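Local coordinates for protein acyl-CoA thioesterase II (Mycobacterium avium subsp. paratuberculosis, PDB 4R9Z) that probably hydrolyses fatty acyl-CoA thioesters to free fatty acids and coenzyme A, as a double hot-dog member of the C/M/P thioester hydrolase family, at residues 83-94 / 105-113. Sequence-based numbering, arbitrary orientation.
Sequences LQEGRTFSARRV and EAMSSFKVV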
loop_
_atom_site.group_PDB
_atom_site.type_symbol
_atom_site.label_atom_id
_atom_site.label_comp_id
_atom_site.label_asym_id
_atom_site.label_seq_id
_atom_site.Cartn_x
_atom_site.Cartn_y
_atom_site.Cartn_z
ATOM N N LEU B 83 -12.006 -12.567 -3.522
ATOM C CA LEU B 83 -10.835 -12.642 -4.396
ATOM C C LEU B 83 -10.090 -13.951 -4.214
ATOM O O LEU B 83 -9.549 -14.513 -5.165
ATOM C CB LEU B 83 -9.887 -11.472 -4.141
ATOM C CG LEU B 83 -10.504 -10.087 -4.325
ATOM C CD1 LEU B 83 -9.462 -9.012 -4.077
ATOM C CD2 LEU B 83 -11.110 -9.959 -5.712
ATOM N N GLN B 84 -10.027 -14.411 -2.971
ATOM C CA GLN B 84 -9.401 -15.686 -2.690
ATOM C C GLN B 84 -9.892 -16.293 -1.389
ATOM O O GLN B 84 -10.050 -15.606 -0.385
ATOM C CB GLN B 84 -7.885 -15.524 -2.628
ATOM C CG GLN B 84 -7.156 -16.827 -2.373
ATOM C CD GLN B 84 -5.928 -16.645 -1.521
ATOM O OE1 GLN B 84 -5.888 -15.781 -0.646
ATOM N NE2 GLN B 84 -4.911 -17.460 -1.770
ATOM N N GLU B 85 -10.118 -17.597 -1.411
ATOM C CA GLU B 85 -10.508 -18.304 -0.210
ATOM C C GLU B 85 -9.700 -19.580 -0.141
ATOM O O GLU B 85 -10.054 -20.587 -0.750
ATOM C CB GLU B 85 -12.010 -18.593 -0.201
ATOM C CG GLU B 85 -12.521 -19.150 1.119
ATOM C CD GLU B 85 -12.374 -18.166 2.271
ATOM O OE1 GLU B 85 -12.354 -16.940 2.023
ATOM O OE2 GLU B 85 -12.281 -18.617 3.429
ATOM N N GLY B 86 -8.597 -19.521 0.589
ATOM C CA GLY B 86 -7.671 -20.630 0.658
ATOM C C GLY B 86 -7.579 -21.252 2.033
ATOM O O GLY B 86 -8.202 -20.788 2.994
ATOM N N ARG B 87 -6.795 -22.321 2.113
ATOM C CA ARG B 87 -6.519 -23.006 3.366
ATOM C C ARG B 87 -5.906 -22.067 4.398
ATOM O O ARG B 87 -6.218 -22.144 5.589
ATOM C CB ARG B 87 -5.589 -24.195 3.101
ATOM C CG ARG B 87 -5.061 -24.903 4.335
ATOM C CD ARG B 87 -6.164 -25.412 5.244
ATOM N NE ARG B 87 -5.602 -25.973 6.470
ATOM C CZ ARG B 87 -6.297 -26.215 7.575
ATOM N NH1 ARG B 87 -7.597 -25.945 7.618
ATOM N NH2 ARG B 87 -5.691 -26.726 8.638
ATOM N N THR B 88 -5.052 -21.162 3.933
ATOM C CA THR B 88 -4.348 -20.259 4.831
ATOM C C THR B 88 -4.866 -18.832 4.710
ATOM O O THR B 88 -5.208 -18.195 5.707
ATOM C CB THR B 88 -2.825 -20.251 4.550
ATOM O OG1 THR B 88 -2.338 -21.594 4.434
ATOM C CG2 THR B 88 -2.083 -19.541 5.663
ATOM N N PHE B 89 -4.942 -18.346 3.476
ATOM C CA PHE B 89 -5.252 -16.945 3.217
ATOM C C PHE B 89 -6.652 -16.695 2.673
ATOM O O PHE B 89 -7.245 -17.538 1.999
ATOM C CB PHE B 89 -4.239 -16.359 2.227
ATOM C CG PHE B 89 -2.899 -16.062 2.826
ATOM C CD1 PHE B 89 -2.691 -14.895 3.542
ATOM C CD2 PHE B 89 -1.844 -16.947 2.666
ATOM C CE1 PHE B 89 -1.455 -14.615 4.095
ATOM C CE2 PHE B 89 -0.608 -16.678 3.216
ATOM C CZ PHE B 89 -0.412 -15.509 3.933
ATOM N N SER B 90 -7.150 -15.498 2.948
ATOM C CA SER B 90 -8.352 -14.987 2.317
ATOM C C SER B 90 -8.062 -13.603 1.744
ATOM O O SER B 90 -7.236 -12.861 2.274
ATOM C CB SER B 90 -9.509 -14.918 3.318
ATOM O OG SER B 90 -9.888 -16.209 3.754
ATOM N N ALA B 91 -8.742 -13.264 0.656
ATOM C CA ALA B 91 -8.619 -11.941 0.066
ATOM C C ALA B 91 -9.999 -11.410 -0.285
ATOM O O ALA B 91 -10.867 -12.162 -0.728
ATOM C CB ALA B 91 -7.736 -11.984 -1.161
ATOM N N ARG B 92 -10.206 -10.118 -0.063
ATOM C CA ARG B 92 -11.489 -9.489 -0.362
ATOM C C ARG B 92 -11.329 -8.187 -1.128
ATOM O O ARG B 92 -10.335 -7.482 -0.973
ATOM C CB ARG B 92 -12.278 -9.230 0.924
ATOM C CG ARG B 92 -12.561 -10.483 1.731
ATOM C CD ARG B 92 -13.517 -11.397 0.988
ATOM N NE ARG B 92 -13.896 -12.552 1.792
ATOM C CZ ARG B 92 -13.420 -13.774 1.590
ATOM N NH1 ARG B 92 -12.556 -13.987 0.612
ATOM N NH2 ARG B 92 -13.805 -14.780 2.361
ATOM N N ARG B 93 -12.315 -7.891 -1.968
ATOM C CA ARG B 93 -12.483 -6.567 -2.550
ATOM C C ARG B 93 -13.702 -5.937 -1.895
ATOM O O ARG B 93 -14.702 -6.611 -1.677
ATOM C CB ARG B 93 -12.695 -6.630 -4.062
ATOM C CG ARG B 93 -13.065 -5.280 -4.664
ATOM C CD ARG B 93 -13.557 -5.373 -6.112
ATOM N NE ARG B 93 -13.008 -6.499 -6.861
ATOM C CZ ARG B 93 -13.666 -7.124 -7.835
ATOM N NH1 ARG B 93 -14.895 -6.734 -8.153
ATOM N NH2 ARG B 93 -13.105 -8.143 -8.485
ATOM N N VAL B 94 -13.617 -4.661 -1.543
ATOM C CA VAL B 94 -14.783 -3.961 -1.027
ATOM C C VAL B 94 -14.977 -2.678 -1.808
ATOM O O VAL B 94 -14.056 -1.877 -1.937
ATOM C CB VAL B 94 -14.664 -3.637 0.469
ATOM C CG1 VAL B 94 -15.863 -2.822 0.919
ATOM C CG2 VAL B 94 -14.556 -4.915 1.283
ATOM N N GLU B 105 -12.654 2.097 -3.145
ATOM C CA GLU B 105 -12.459 0.669 -3.343
ATOM C C GLU B 105 -11.282 0.214 -2.501
ATOM O O GLU B 105 -10.310 0.952 -2.346
ATOM C CB GLU B 105 -12.236 0.335 -4.817
ATOM C CG GLU B 105 -12.165 -1.155 -5.069
ATOM C CD GLU B 105 -12.724 -1.551 -6.412
ATOM O OE1 GLU B 105 -13.966 -1.566 -6.553
ATOM O OE2 GLU B 105 -11.922 -1.854 -7.318
ATOM N N ALA B 106 -11.374 -0.992 -1.954
ATOM C CA ALA B 106 -10.327 -1.508 -1.078
ATOM C C ALA B 106 -10.030 -2.971 -1.325
ATOM O O ALA B 106 -10.909 -3.740 -1.717
ATOM C CB ALA B 106 -10.704 -1.311 0.366
ATOM N N MET B 107 -8.777 -3.353 -1.111
ATOM C CA MET B 107 -8.430 -4.762 -1.060
ATOM C C MET B 107 -7.877 -5.084 0.313
ATOM O O MET B 107 -7.252 -4.243 0.944
ATOM C CB MET B 107 -7.432 -5.128 -2.152
ATOM C CG MET B 107 -7.950 -4.903 -3.556
ATOM S SD MET B 107 -6.783 -5.482 -4.793
ATOM C CE MET B 107 -5.414 -4.382 -4.483
ATOM N N SER B 108 -8.142 -6.291 0.788
ATOM C CA SER B 108 -7.690 -6.697 2.108
ATOM C C SER B 108 -7.337 -8.165 2.097
ATOM O O SER B 108 -7.854 -8.930 1.289
ATOM C CB SER B 108 -8.757 -6.426 3.169
ATOM O OG SER B 108 -9.998 -6.994 2.798
ATOM N N SER B 109 -6.446 -8.552 2.998
ATOM C CA SER B 109 -5.983 -9.923 3.050
ATOM C C SER B 109 -6.044 -10.416 4.491
ATOM O O SER B 109 -5.913 -9.632 5.436
ATOM C CB SER B 109 -4.571 -10.035 2.477
ATOM O OG SER B 109 -4.170 -11.390 2.372
ATOM N N PHE B 110 -6.292 -11.711 4.645
ATOM C CA PHE B 110 -6.578 -12.318 5.942
ATOM C C PHE B 110 -5.858 -13.657 6.065
ATOM O O PHE B 110 -5.603 -14.320 5.060
ATOM C CB PHE B 110 -8.083 -12.541 6.120
ATOM C CG PHE B 110 -8.909 -11.303 5.956
ATOM C CD1 PHE B 110 -9.283 -10.869 4.693
ATOM C CD2 PHE B 110 -9.346 -10.596 7.057
ATOM C CE1 PHE B 110 -10.051 -9.731 4.533
ATOM C CE2 PHE B 110 -10.115 -9.462 6.903
ATOM C CZ PHE B 110 -10.468 -9.028 5.639
ATOM N N LYS B 111 -5.532 -14.060 7.286
ATOM C CA LYS B 111 -5.079 -15.425 7.507
ATOM C C LYS B 111 -5.443 -15.912 8.901
ATOM O O LYS B 111 -5.868 -15.132 9.754
ATOM C CB LYS B 111 -3.572 -15.547 7.288
ATOM C CG LYS B 111 -2.735 -14.688 8.202
ATOM C CD LYS B 111 -1.259 -15.007 8.027
ATOM C CE LYS B 111 -0.974 -16.464 8.341
ATOM N NZ LYS B 111 0.394 -16.646 8.894
ATOM N N VAL B 112 -5.295 -17.216 9.116
ATOM C CA VAL B 112 -5.516 -17.798 10.430
ATOM C C VAL B 112 -4.227 -17.636 11.236
ATOM O O VAL B 112 -3.128 -17.751 10.692
ATOM C CB VAL B 112 -5.928 -19.286 10.339
ATOM C CG1 VAL B 112 -7.309 -19.414 9.710
ATOM C CG2 VAL B 112 -4.909 -20.080 9.537
ATOM N N VAL B 113 -4.367 -17.345 12.524
ATOM C CA VAL B 113 -3.226 -16.959 13.354
ATOM C C VAL B 113 -2.625 -18.153 14.105
ATOM O O VAL B 113 -3.321 -19.119 14.408
ATOM C CB VAL B 113 -3.640 -15.848 14.360
ATOM C CG1 VAL B 113 -2.458 -15.378 15.200
ATOM C CG2 VAL B 113 -4.247 -14.670 13.613
#
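Ser90 and Phe110, Arg92 and Ser108, and Val94 and Ala106 face one another as hydrogen-bonded pairs of antiparallel strands, each pair using both its N-H groups and both its carbonyls. Ser90 N gives to Phe110 O at 2.9 Å. Arg92, Val94, Ser108 and Phe110 of this face touch helix 39-52, small Ser108 lying on Ala50. Arg92 crosses Phe110 at about a right angle, CG lying 3.8 Å from ring atom CE1. The arginine chain, bent at chi2 (-67°), then leads away from the partner strand. Arg92 NH2 forms a salt bridge with Glu85 OE1 (2.6 Å). Arg92 NH1 bonds Ala91 O (2.8 Å) and pairs with Asp82 OD1, and NE bonds Thr53 OG1. Ser90 OG reaches Glu85 OE1 from the opposite face of the carboxylate, at 3.1 Å.

On the other face, Lys111 runs beside the Phe89 ring, its methylenes suiting the aromatic, while NZ bonds Ser248 of the second subunit. Ser109 OG bonds His60 NE2 and Arg220 NH2 of that subunit. Arg93 NE forms a salt bridge with the second subunit's Glu105; its CD merely rests against its own chain's Glu105, whose OE1 bonds Thr95. Leu83 and Gln84 both face Ala91, whose O accepts from both their N atoms, a classic beta bulge beside the antiparallel hairpin of the N-terminal hot-dog domain.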